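Local coordinates for glucanase (Klebsiella pneumoniae, PDB 5GY3), which probably catalyses the endohydrolysis of beta-1,4-glucosidic linkages in cellulose, lichenin and cereal beta-glucans, at residues L38-A41 against A47-K50; F11-P14 against I18-T21; M204-E209 against N255-E260. All coordinates share one frame; numbering follows the deposited sequence.

How the contacts relate
Contacts 1 and 2 are neighbours near the amino terminus, with centres about 14 Å apart. They touch directly: Met-12 CE of contact 2 packs on Ala-47 O and on Lys-50 CB of contact 1, each at 3.8 Å. The loop after helix 2-11 is thereby joined to helix 45-59. Contact 3 stands apart. Its centre is about 37 Å from that of contact 1, on the opposite side of the chain's centre. Between contacts 2 and 3 the nearest atoms are still about 19 Å apart. The three follow one another along the chain without interleaving. All lie away from Asp-87, the predicted nucleophile.

Contact 1 of 3, residues L38-A41 against A47-K50; sequences LAVA and AFDK
This is a buried apolar contact between two helices that follow each other in the chain. Ala-39 and Val-40, near the end of helix 29-41, meet Ala-47 and Phe-48, near the start of helix 45-59. No hydrogen bond crosses the contact. The backbones come closest at Ala-39 and Phe-48, with 5.3 Å between their CA atoms. The Ala-39 methyl points at the other helix. Ala-39 CB lies 3.8 Å from Phe-48 N and 3.9 Å from Phe-48 CB, at the edge of the phenyl ring and near its plane. Ala-39 CB is also 4.5 Å from Ala-47 CB. Phe-48 CG stands opposite its backbone N (chi1 -177°), which carries the ring alongside Val-40. These two side chains point the same way. Val-40 CG2 approaches the ring obliquely, 3.5 Å from Phe-48 CD2. Beyond them, Phe-48 meets Trp-103 and Tyr-108 edge-to-face. Trp-4 of helix 2-11 packs on both alanines. Packing of two successive helices across a short connection fits the (alpha/alpha)6 barrel known for family 8 glycosyl hydrolases.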
# COMPACT_ATOMS: atom_id res chain seq x y z
N LEU A 38 11.79 -0.20 3.46
CA LEU A 38 12.50 -1.04 4.42
C LEU A 38 14.01 -0.84 4.34
O LEU A 38 14.71 -0.97 5.35
CB LEU A 38 12.12 -2.51 4.20
CG LEU A 38 10.65 -2.87 4.46
CD1 LEU A 38 10.38 -4.32 4.11
CD2 LEU A 38 10.25 -2.61 5.91
N ALA A 39 14.54 -0.52 3.15
CA ALA A 39 15.97 -0.22 3.05
C ALA A 39 16.33 1.02 3.86
O ALA A 39 17.36 1.04 4.54
CB ALA A 39 16.38 -0.07 1.59
N VAL A 40 15.49 2.06 3.80
CA VAL A 40 15.73 3.24 4.64
C VAL A 40 15.68 2.87 6.11
O VAL A 40 16.55 3.25 6.91
CB VAL A 40 14.71 4.35 4.32
CG1 VAL A 40 14.96 5.55 5.24
CG2 VAL A 40 14.77 4.75 2.86
N ALA A 41 14.65 2.11 6.49
CA ALA A 41 14.45 1.74 7.89
C ALA A 41 15.62 0.93 8.44
O ALA A 41 15.93 1.00 9.63
CB ALA A 41 13.15 0.96 8.04
N ALA A 47 21.52 -0.92 -0.80
CA ALA A 47 20.32 -1.61 -1.27
C ALA A 47 19.29 -0.61 -1.77
O ALA A 47 18.67 -0.82 -2.82
CB ALA A 47 19.72 -2.47 -0.16
N PHE A 48 19.09 0.49 -1.03
CA PHE A 48 18.15 1.52 -1.47
C PHE A 48 18.51 2.03 -2.86
O PHE A 48 17.64 2.14 -3.74
CB PHE A 48 18.11 2.68 -0.48
CG PHE A 48 17.10 3.73 -0.85
CD1 PHE A 48 17.42 4.74 -1.74
CD2 PHE A 48 15.82 3.70 -0.33
CE1 PHE A 48 16.49 5.70 -2.11
CE2 PHE A 48 14.88 4.65 -0.69
CZ PHE A 48 15.22 5.65 -1.59
N ASP A 49 19.79 2.36 -3.08
CA ASP A 49 20.18 2.90 -4.38
C ASP A 49 20.02 1.87 -5.49
O ASP A 49 19.65 2.22 -6.62
CB ASP A 49 21.61 3.44 -4.32
CG ASP A 49 21.72 4.79 -3.60
OD1 ASP A 49 20.71 5.53 -3.53
OD2 ASP A 49 22.82 5.14 -3.11
N LYS A 50 20.27 0.58 -5.19
CA LYS A 50 20.04 -0.47 -6.18
C LYS A 50 18.56 -0.59 -6.52
O LYS A 50 18.18 -0.68 -7.70
CB LYS A 50 20.56 -1.82 -5.67
CG LYS A 50 22.06 -2.09 -5.80
CD LYS A 50 22.49 -3.33 -4.97
CE LYS A 50 23.00 -2.94 -3.58
NZ LYS A 50 22.79 -3.93 -2.45

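Contact 2 of 3, residues F11-P14 against I18-T21; sequences FMMP and IIDT
Phe-11 sets its ring against the 18-21 segment, with Thr-21 at its edge and the backbone carbonyl of Ile-19 at an oblique angle. Thr-21 OG1 lies in the ring plane, 3.4 Å from Phe-11 CE1. The two side chains cross at about a right angle. Ile-19 O is 3.5 Å from Phe-11 CD1. Phe-11 CG sits opposite the carbonyl carbon and beside its own backbone N (chi1 -52°), which places the CD1 and CE1 edge of the ring near Ile-19 O and Thr-21 OG1. Tyr-293 and Ala-296 of helix 293-307 also pack on Phe-11.

The backbones are tied at one point. Ile-19 N donates to Phe-11 O at 2.7 Å. The same oxygen, Phe-11 O, receives a CA-H...O contact from Ile-18 CA at 3.2 Å. One carbonyl thus meets two successive residues.

The remaining touches are apolar. Met-13 crosses Ile-19 at about a right angle, with Met-13 CG 3.5 Å from Ile-19 CG1. Its chain bends at chi2 and chi3, and this brings Met-13 CE back to 3.8 Å from Ile-19 CG1. Met-12 runs the other way. Its chain is extended and leads off toward helix 45-59, but Met-12 CB still rests 3.9 Å from Ile-18 CD1. Leu-51 of that helix touches both Met-12 and Ile-18. Gln-32 accepts a hydrogen bond from Ile-18 N.

Helix 2-11 ends just before Met-12. The chain then turns back on itself, and Met-12 pairs with Ile-18 in a single antiparallel beta bridge. This is a short hairpin-like loop, closed by an isolated bridge at the carboxyl end of a helix.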
# COMPACT_ATOMS: atom_id res chain seq x y z
N PHE A 11 14.37 -12.43 -1.76
CA PHE A 11 13.52 -11.71 -2.70
C PHE A 11 14.21 -10.62 -3.51
O PHE A 11 13.61 -10.13 -4.47
CB PHE A 11 12.32 -11.09 -1.96
CG PHE A 11 11.58 -12.07 -1.12
CD1 PHE A 11 10.87 -13.11 -1.71
CD2 PHE A 11 11.61 -11.99 0.26
CE1 PHE A 11 10.18 -14.03 -0.94
CE2 PHE A 11 10.92 -12.90 1.04
CZ PHE A 11 10.20 -13.92 0.43
N MET A 12 15.43 -10.21 -3.18
CA MET A 12 16.07 -9.14 -3.93
C MET A 12 17.13 -9.71 -4.87
O MET A 12 18.03 -10.44 -4.44
CB MET A 12 16.70 -8.11 -2.99
CG MET A 12 17.23 -6.89 -3.73
SD MET A 12 17.95 -5.67 -2.60
CE MET A 12 18.59 -4.49 -3.79
N MET A 13 17.02 -9.37 -6.15
CA MET A 13 17.97 -9.77 -7.18
C MET A 13 19.13 -8.79 -7.22
O MET A 13 19.00 -7.63 -6.81
CB MET A 13 17.30 -9.82 -8.55
CG MET A 13 16.31 -10.96 -8.77
SD MET A 13 16.98 -12.60 -8.39
CE MET A 13 16.20 -12.93 -6.81
N PRO A 14 20.29 -9.22 -7.71
CA PRO A 14 21.45 -8.31 -7.76
C PRO A 14 21.22 -7.07 -8.61
O PRO A 14 21.88 -6.05 -8.38
CB PRO A 14 22.58 -9.19 -8.31
CG PRO A 14 21.90 -10.43 -8.86
CD PRO A 14 20.65 -10.60 -8.07
N ILE A 18 12.89 -6.68 -6.73
CA ILE A 18 12.24 -7.50 -5.70
C ILE A 18 11.33 -8.48 -6.41
O ILE A 18 10.54 -8.09 -7.28
CB ILE A 18 11.45 -6.63 -4.71
CG1 ILE A 18 12.40 -5.76 -3.89
CG2 ILE A 18 10.61 -7.52 -3.77
CD1 ILE A 18 13.20 -6.51 -2.85
N ILE A 19 11.43 -9.75 -6.04
CA ILE A 19 10.80 -10.84 -6.78
C ILE A 19 9.62 -11.36 -5.97
O ILE A 19 9.79 -11.80 -4.82
CB ILE A 19 11.79 -11.96 -7.08
CG1 ILE A 19 12.93 -11.45 -7.96
CG2 ILE A 19 11.11 -13.09 -7.76
CD1 ILE A 19 12.46 -10.80 -9.23
N ASP A 20 8.43 -11.30 -6.56
CA ASP A 20 7.22 -11.90 -5.99
C ASP A 20 7.26 -13.38 -6.37
O ASP A 20 6.70 -13.82 -7.37
CB ASP A 20 5.98 -11.19 -6.54
CG ASP A 20 4.72 -11.46 -5.73
OD1 ASP A 20 4.61 -12.51 -5.08
OD2 ASP A 20 3.82 -10.58 -5.75
N THR A 21 7.98 -14.17 -5.55
CA THR A 21 8.28 -15.55 -5.92
C THR A 21 7.04 -16.45 -5.89
O THR A 21 7.08 -17.54 -6.45
CB THR A 21 9.37 -16.15 -5.01
OG1 THR A 21 9.08 -15.87 -3.63
CG2 THR A 21 10.76 -15.60 -5.35

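Contact 3 of 3, residues M204-E209 against N255-E260; sequences MLPAKE and NVSTNE
An Asx turn at the end of strand 254-255 faces strand 204-206, an outermost strand of a three-stranded antiparallel sheet. The contact itself is small. Pro-206 CG reaches across and touches two residues. Pro-206 CG is 3.9 Å from Val-256 CG2, where the two side chains meet at a slant. Pro-206 CG is also 3.7 Å from Ser-257 OG, a van der Waals touch. No hydrogen bond links the segments. With chi1 -60°, Val-256 CG2 lies between the backbone N and the carbonyl carbon, and this is the branch that meets Pro-206. Trp-186, Ser-193 and Pro-212 also pack on Pro-206. Val-256 shares a backbone hydrogen bond with Pro-212.

The loop is shaped by the amide of Asn-255. Its OD1 accepts two backbone N-H groups. Ser-257 N is 2.9 Å from Asn-255 OD1, in the carbonyl plane of the amide. Thr-258 N is also 2.9 Å from Asn-255 OD1, but sits above that plane, 51° out of it. Two bonds from different directions grip this oxygen and should restrict rotation of the amide. Further on, Glu-260 N donates to Thr-258 OG1 at 3.2 Å in an ST turn. Two backbone bonds close the loop: Asn-259 N to Asn-255 O at 2.7 Å, and Asn-255 N to Glu-260 O at 2.7 Å. Asn-259 takes a left-handed backbone conformation (phi 73°) within the turn. Its OD1 accepts from Lys-188 N. Together these bonds make a compact reversing loop, built on an Asx motif and followed by an ST turn, whose start packs on an edge-strand proline.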
# COMPACT_ATOMS: atom_id res chain seq x y z
N MET A 204 -21.56 4.44 -2.56
CA MET A 204 -20.51 3.44 -2.73
C MET A 204 -21.03 2.03 -2.54
O MET A 204 -21.95 1.78 -1.74
CB MET A 204 -19.35 3.71 -1.75
CG MET A 204 -18.57 4.93 -2.14
SD MET A 204 -17.18 5.31 -1.06
CE MET A 204 -18.05 5.99 0.36
N LEU A 205 -20.42 1.10 -3.26
CA LEU A 205 -20.66 -0.33 -3.13
C LEU A 205 -19.37 -1.04 -3.47
O LEU A 205 -18.50 -0.46 -4.14
CB LEU A 205 -21.77 -0.82 -4.07
CG LEU A 205 -23.16 -0.29 -3.75
CD1 LEU A 205 -23.99 -0.44 -4.96
CD2 LEU A 205 -23.79 -1.04 -2.59
N PRO A 206 -19.20 -2.29 -3.05
CA PRO A 206 -18.10 -3.09 -3.59
C PRO A 206 -18.17 -3.10 -5.12
O PRO A 206 -19.25 -3.20 -5.71
CB PRO A 206 -18.35 -4.49 -3.01
CG PRO A 206 -19.14 -4.23 -1.74
CD PRO A 206 -20.03 -3.05 -2.09
N ALA A 207 -17.01 -2.95 -5.76
CA ALA A 207 -16.99 -2.81 -7.21
C ALA A 207 -17.47 -4.09 -7.89
O ALA A 207 -17.23 -5.20 -7.40
CB ALA A 207 -15.59 -2.44 -7.69
N LYS A 208 -18.14 -3.93 -9.03
CA LYS A 208 -18.74 -5.08 -9.72
C LYS A 208 -17.69 -6.07 -10.20
O LYS A 208 -17.96 -7.28 -10.25
CB LYS A 208 -19.56 -4.63 -10.94
CG LYS A 208 -20.61 -3.58 -10.72
CD LYS A 208 -21.49 -3.39 -11.97
CE LYS A 208 -20.74 -3.63 -13.28
NZ LYS A 208 -19.73 -2.57 -13.64
N GLU A 209 -16.51 -5.59 -10.56
CA GLU A 209 -15.61 -6.37 -11.40
C GLU A 209 -14.71 -7.32 -10.62
O GLU A 209 -14.01 -8.13 -11.24
CB GLU A 209 -14.76 -5.43 -12.25
CG GLU A 209 -15.58 -4.60 -13.24
CD GLU A 209 -16.01 -3.24 -12.71
OE1 GLU A 209 -16.16 -3.07 -11.48
OE2 GLU A 209 -16.19 -2.32 -13.53
N ASN A 255 -16.17 -11.94 2.60
CA ASN A 255 -17.01 -11.34 1.57
C ASN A 255 -17.96 -10.37 2.27
O ASN A 255 -18.82 -10.78 3.05
CB ASN A 255 -17.77 -12.43 0.82
CG ASN A 255 -18.64 -11.89 -0.31
OD1 ASN A 255 -19.37 -10.91 -0.15
ND2 ASN A 255 -18.56 -12.54 -1.46
N VAL A 256 -17.79 -9.06 2.02
CA VAL A 256 -18.54 -8.08 2.81
C VAL A 256 -19.97 -7.95 2.32
O VAL A 256 -20.80 -7.34 3.01
CB VAL A 256 -17.85 -6.71 2.83
CG1 VAL A 256 -16.44 -6.82 3.45
CG2 VAL A 256 -17.78 -6.11 1.44
N SER A 257 -20.30 -8.53 1.16
CA SER A 257 -21.66 -8.50 0.65
C SER A 257 -22.50 -9.66 1.18
O SER A 257 -23.68 -9.48 1.49
CB SER A 257 -21.66 -8.51 -0.87
OG SER A 257 -21.30 -7.24 -1.37
N THR A 258 -21.90 -10.84 1.28
CA THR A 258 -22.61 -12.04 1.72
C THR A 258 -22.27 -12.47 3.13
O THR A 258 -22.96 -13.34 3.68
CB THR A 258 -22.32 -13.22 0.78
OG1 THR A 258 -20.96 -13.63 0.96
CG2 THR A 258 -22.56 -12.82 -0.66
N ASN A 259 -21.19 -11.93 3.71
CA ASN A 259 -20.66 -12.27 5.03
C ASN A 259 -19.97 -13.63 5.07
O ASN A 259 -19.52 -14.06 6.14
CB ASN A 259 -21.73 -12.18 6.12
CG ASN A 259 -22.37 -10.80 6.16
OD1 ASN A 259 -21.66 -9.79 6.22
ND2 ASN A 259 -23.70 -10.75 6.08
N GLU A 260 -19.86 -14.31 3.93
CA GLU A 260 -19.05 -15.53 3.88
C GLU A 260 -17.60 -15.21 4.24
O GLU A 260 -17.06 -14.19 3.80
CB GLU A 260 -19.12 -16.15 2.49
CG GLU A 260 -18.26 -17.40 2.34
CD GLU A 260 -18.13 -17.88 0.90
OE1 GLU A 260 -18.50 -17.13 -0.03
OE2 GLU A 260 -17.62 -19.00 0.69